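Local coordinates for protein dehydrogenase (Chromobacterium violaceum, PDB 3Q2I) that probably oxidises the sugar of UDP-N-acetylglucosaminuronic acid with NAD in the biosynthesis of a diacetamido-mannuronic acid, at residues T10-K13 against I14-A17; Y307-N310 against V311-M315. All coordinates share one frame; numbering follows the deposited sequence.

Contact 1 of 2, residues T10-K13 against I14-A17; sequences TDRK and IRFA
Arg12 and Arg15 lay their guanidinium groups against each other where the N-terminal loop enters strand 14-19, an example of like charges lying close, each with an aspartate of its own. Along 10-13, Arg12 is the first residue to touch the strand. Its CG sits between the backbone N and the carbonyl carbon (chi1 48°), and from there the chain runs extended to NE, which brings the guanidinium to the side of Arg15. Arg12 NH1 donates to Lys13 O at 3.1 Å, a bent bond (137°). One face of this guanidinium takes the end of Arg15: NH2 of Arg15 stands 3.3 Å from CZ of Arg12, over the centre of the group. The two planes are 47° apart, an inclined rather than parallel overlap, and Arg12 NH1 lies 3.1 Å from Arg15 NE, donor against donor. At Lys13, CB rests beside Ile14 N, while the extended side chain departs toward Ala36 O, to which NZ makes a weak hydrogen bond. Arg12 NH1 forms a salt bridge with Asp77, which also accepts the backbone N of Arg15, and Arg15 NH1 one with Asp75. The close approach of the two cations is therefore understandable, since these carboxylates probably offset part of the repulsion.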
loop_
_atom_site.group_PDB
_atom_site.type_symbol
_atom_site.label_atom_id
_atom_site.label_comp_id
_atom_site.label_asym_id
_atom_site.label_seq_id
_atom_site.Cartn_x
_atom_site.Cartn_y
_atom_site.Cartn_z
ATOM N N THR A 10 -19.236 8.932 -54.267
ATOM C CA THR A 10 -20.105 9.969 -54.850
ATOM C C THR A 10 -21.300 9.415 -55.620
ATOM O O THR A 10 -22.435 9.858 -55.419
ATOM C CB THR A 10 -19.335 11.000 -55.727
ATOM O OG1 THR A 10 -18.215 10.365 -56.360
ATOM C CG2 THR A 10 -18.804 12.153 -54.881
ATOM N N ASP A 11 -21.054 8.444 -56.491
ATOM C CA ASP A 11 -22.024 8.197 -57.558
ATOM C C ASP A 11 -22.607 6.803 -57.445
ATOM O O ASP A 11 -23.052 6.209 -58.432
ATOM C CB ASP A 11 -21.411 8.413 -58.946
ATOM C CG ASP A 11 -21.112 9.873 -59.223
ATOM O OD1 ASP A 11 -21.995 10.727 -58.988
ATOM O OD2 ASP A 11 -19.976 10.163 -59.645
ATOM N N ARG A 12 -22.616 6.285 -56.223
ATOM C CA ARG A 12 -23.273 5.017 -55.963
ATOM C C ARG A 12 -23.787 5.067 -54.525
ATOM O O ARG A 12 -23.524 6.010 -53.776
ATOM C CB ARG A 12 -22.302 3.851 -56.174
ATOM C CG ARG A 12 -20.944 4.027 -55.495
ATOM C CD ARG A 12 -20.166 2.722 -55.537
ATOM N NE ARG A 12 -18.880 2.786 -54.855
ATOM C CZ ARG A 12 -18.716 2.514 -53.558
ATOM N NH1 ARG A 12 -19.761 2.217 -52.791
ATOM N NH2 ARG A 12 -17.504 2.563 -53.032
ATOM N N LYS A 13 -24.567 4.072 -54.139
ATOM C CA LYS A 13 -24.892 3.951 -52.723
ATOM C C LYS A 13 -23.637 3.482 -51.973
ATOM O O LYS A 13 -22.778 2.793 -52.532
ATOM C CB LYS A 13 -26.047 2.966 -52.556
ATOM C CG LYS A 13 -27.372 3.478 -53.132
ATOM C CD LYS A 13 -28.339 2.331 -53.337
ATOM C CE LYS A 13 -29.675 2.817 -53.902
ATOM N NZ LYS A 13 -30.646 1.688 -54.014
ATOM N N ILE A 14 -23.528 3.878 -50.705
ATOM C CA ILE A 14 -22.577 3.219 -49.791
ATOM C C ILE A 14 -22.945 1.756 -49.518
ATOM O O ILE A 14 -24.114 1.430 -49.291
ATOM C CB ILE A 14 -22.533 3.948 -48.425
ATOM C CG1 ILE A 14 -22.514 5.472 -48.622
ATOM C CG2 ILE A 14 -21.350 3.425 -47.589
ATOM C CD1 ILE A 14 -21.294 5.961 -49.438
ATOM N N ARG A 15 -21.944 0.885 -49.529
ATOM C CA ARG A 15 -22.156 -0.531 -49.382
ATOM C C ARG A 15 -21.801 -0.976 -47.961
ATOM O O ARG A 15 -20.724 -0.610 -47.474
ATOM C CB ARG A 15 -21.354 -1.279 -50.435
ATOM C CG ARG A 15 -21.825 -0.831 -51.832
ATOM C CD ARG A 15 -21.026 -1.482 -52.921
ATOM N NE ARG A 15 -19.715 -0.875 -53.124
ATOM C CZ ARG A 15 -18.951 -1.136 -54.183
ATOM N NH1 ARG A 15 -19.387 -1.981 -55.107
ATOM N NH2 ARG A 15 -17.761 -0.563 -54.323
ATOM N N PHE A 16 -22.714 -1.709 -47.335
ATOM C CA PHE A 16 -22.518 -2.258 -45.972
ATOM C C PHE A 16 -22.450 -3.780 -45.973
ATOM O O PHE A 16 -23.146 -4.468 -46.733
ATOM C CB PHE A 16 -23.672 -1.788 -45.108
ATOM C CG PHE A 16 -23.624 -0.320 -44.752
ATOM C CD1 PHE A 16 -22.978 0.108 -43.594
ATOM C CD2 PHE A 16 -24.136 0.651 -45.610
ATOM C CE1 PHE A 16 -22.925 1.452 -43.284
ATOM C CE2 PHE A 16 -24.094 1.996 -45.300
ATOM C CZ PHE A 16 -23.462 2.407 -44.144
ATOM N N ALA A 17 -21.622 -4.362 -45.098
ATOM C CA ALA A 17 -21.726 -5.787 -44.811
ATOM C C ALA A 17 -21.967 -5.881 -43.298
ATOM O O ALA A 17 -21.629 -4.929 -42.542
ATOM C CB ALA A 17 -20.455 -6.527 -45.175
#

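Contact 2 of 2, residues Y307-N310 against V311-M315; sequences YYDN and VIKTM
Lys313 reaches back one helical turn to Asp309, a textbook i to i+4 salt bridge on helix 304-315, and its side chain can be followed atom by atom. CB lies near Asp309 O, and Lys313 CG comes closer to the same Asp309 O, at 3.3 Å; this carbonyl also accepts the backbone N of Lys313. CD passes beside Asp309 O and OD2, and CE approaches both carboxylate oxygens. A bend at the last torsion (chi4 123°) then brings Lys313 NZ over to Asp309 OD2, 2.7 Å away on the syn lone pair. Asp309 meets it with CG anti to its backbone N (chi1 177°), and its other oxygen, OD1, bridges to Arg38, so the carboxylate is shared by two cations and is probably held firmly in its charged form.

One residue on, Asn310 O is gripped twice from Thr314. Thr314 OG1 donates to Asn310 O at 2.8 Å and Thr314 N to the same oxygen at 2.9 Å, the two arriving from opposite faces of the carbonyl plane. The amide of Asn310 binds the chain beyond the helix, ND2 to Thr320 O and OD1 to Glu322 N. On another side of the turn, Val311 CG2 touches Tyr307 CE1 at 3.5 Å, meeting the ring obliquely, while Ile312 CG1 and CD1 lie along Tyr308 O. The side chain of Tyr307 is about 8 Å from the bound NADH.

Tyr308 OH is hydrogen-bonded to His28 of helix 25-34. The apolar side of the helix packs on the parallel strands of the Rossmann domain: Val311 touches Ile78, Met103 and Phe130 from three of them, Tyr307 reaches Met103 and Phe130, and Thr314 also lies on Phe130. Helix 304-315, from the C-terminal oxidoreductase family region, thus covers the β-sheet of the nucleotide-binding fold.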
loop_
_atom_site.group_PDB
_atom_site.type_symbol
_atom_site.label_atom_id
_atom_site.label_comp_id
_atom_site.label_asym_id
_atom_site.label_seq_id
_atom_site.Cartn_x
_atom_site.Cartn_y
_atom_site.Cartn_z
ATOM N N TYR A 307 -28.107 7.582 -36.488
ATOM C CA TYR A 307 -26.706 7.217 -36.444
ATOM C C TYR A 307 -26.221 6.916 -37.845
ATOM O O TYR A 307 -25.133 7.326 -38.280
ATOM C CB TYR A 307 -26.487 5.962 -35.557
ATOM C CG TYR A 307 -25.022 5.689 -35.366
ATOM C CD1 TYR A 307 -24.348 4.731 -36.127
ATOM C CD2 TYR A 307 -24.308 6.466 -34.469
ATOM C CE1 TYR A 307 -22.984 4.539 -35.978
ATOM C CE2 TYR A 307 -22.940 6.273 -34.323
ATOM C CZ TYR A 307 -22.297 5.317 -35.071
ATOM O OH TYR A 307 -20.925 5.205 -34.912
ATOM N N TYR A 308 -27.025 6.162 -38.585
ATOM C CA TYR A 308 -26.623 5.828 -39.929
ATOM C C TYR A 308 -26.502 7.061 -40.858
ATOM O O TYR A 308 -25.626 7.076 -41.711
ATOM C CB TYR A 308 -27.610 4.808 -40.494
ATOM C CG TYR A 308 -27.120 3.405 -40.325
ATOM C CD1 TYR A 308 -26.336 2.795 -41.282
ATOM C CD2 TYR A 308 -27.348 2.722 -39.128
ATOM C CE1 TYR A 308 -25.855 1.515 -41.123
ATOM C CE2 TYR A 308 -26.911 1.441 -38.987
ATOM C CZ TYR A 308 -26.118 0.844 -39.930
ATOM O OH TYR A 308 -25.714 -0.451 -39.730
ATOM N N ASP A 309 -27.281 8.114 -40.643
ATOM C CA ASP A 309 -27.169 9.319 -41.486
ATOM C C ASP A 309 -25.751 9.905 -41.311
ATOM O O ASP A 309 -25.101 10.256 -42.292
ATOM C CB ASP A 309 -28.216 10.343 -41.052
ATOM C CG ASP A 309 -28.137 11.659 -41.828
ATOM O OD1 ASP A 309 -28.113 11.587 -43.069
ATOM O OD2 ASP A 309 -28.069 12.751 -41.222
ATOM N N ASN A 310 -25.230 10.004 -40.078
ATOM C CA ASN A 310 -23.853 10.482 -39.936
ATOM C C ASN A 310 -22.791 9.596 -40.596
ATOM O O ASN A 310 -21.796 10.113 -41.134
ATOM C CB ASN A 310 -23.517 10.782 -38.457
ATOM C CG ASN A 310 -22.021 10.988 -38.226
ATOM O OD1 ASN A 310 -21.373 10.141 -37.623
ATOM N ND2 ASN A 310 -21.472 12.117 -38.687
ATOM N N VAL A 311 -22.962 8.276 -40.542
ATOM C CA VAL A 311 -21.997 7.357 -41.105
ATOM C C VAL A 311 -22.012 7.510 -42.634
ATOM O O VAL A 311 -20.956 7.567 -43.260
ATOM C CB VAL A 311 -22.312 5.917 -40.721
ATOM C CG1 VAL A 311 -21.448 4.906 -41.447
ATOM C CG2 VAL A 311 -22.186 5.731 -39.172
ATOM N N ILE A 312 -23.224 7.590 -43.182
ATOM C CA ILE A 312 -23.383 7.845 -44.627
ATOM C C ILE A 312 -22.782 9.167 -45.041
ATOM O O ILE A 312 -21.961 9.174 -45.949
ATOM C CB ILE A 312 -24.870 7.713 -45.038
ATOM C CG1 ILE A 312 -25.252 6.229 -44.995
ATOM C CG2 ILE A 312 -25.106 8.227 -46.508
ATOM C CD1 ILE A 312 -26.754 6.038 -44.827
ATOM N N LYS A 313 -23.136 10.251 -44.370
ATOM C CA LYS A 313 -22.517 11.547 -44.648
ATOM C C LYS A 313 -20.997 11.513 -44.555
ATOM O O LYS A 313 -20.283 12.058 -45.410
ATOM C CB LYS A 313 -23.100 12.662 -43.787
ATOM C CG LYS A 313 -24.563 12.971 -44.051
ATOM C CD LYS A 313 -25.046 14.017 -43.077
ATOM C CE LYS A 313 -26.191 14.772 -43.725
ATOM N NZ LYS A 313 -27.407 14.702 -42.891
ATOM N N THR A 314 -20.456 10.790 -43.568
ATOM C CA THR A 314 -19.002 10.743 -43.484
ATOM C C THR A 314 -18.441 10.120 -44.748
ATOM O O THR A 314 -17.423 10.590 -45.282
ATOM C CB THR A 314 -18.568 9.895 -42.222
ATOM O OG1 THR A 314 -19.039 10.590 -41.070
ATOM C CG2 THR A 314 -17.050 9.710 -42.143
ATOM N N MET A 315 -19.038 9.034 -45.208
ATOM C CA MET A 315 -18.522 8.301 -46.362
ATOM C C MET A 315 -18.636 9.149 -47.648
ATOM O O MET A 315 -17.825 8.997 -48.573
ATOM C CB MET A 315 -19.261 6.984 -46.539
ATOM C CG MET A 315 -19.027 5.963 -45.418
ATOM S SD MET A 315 -17.293 5.843 -44.915
ATOM C CE MET A 315 -16.846 4.725 -46.198
#

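Overall arrangement
The two contacts, with centres about 11 Å apart, share the Rossmann β-sheet: Ile14 and Phe16 of strand 14-19 meet the helix of contact 2, while the arginine pair of contact 1 lies toward the other face. They touch directly where Phe16 CE1 lies 3.6 Å from Tyr308 CE1, and Ile14 CD1 lies 3.7 Å from Met315 CB. Contact 2 is largely buried and mixes main-chain bonding with apolar packing; contact 1 is only partly buried, and its two arginines are salt-bridged to aspartates of the loop before strand 78-81. In contact 2 the opposite charges pair within the helix itself. Arg38 joins the two regions, giving its backbone to Ile14 and its guanidinium to Asp309.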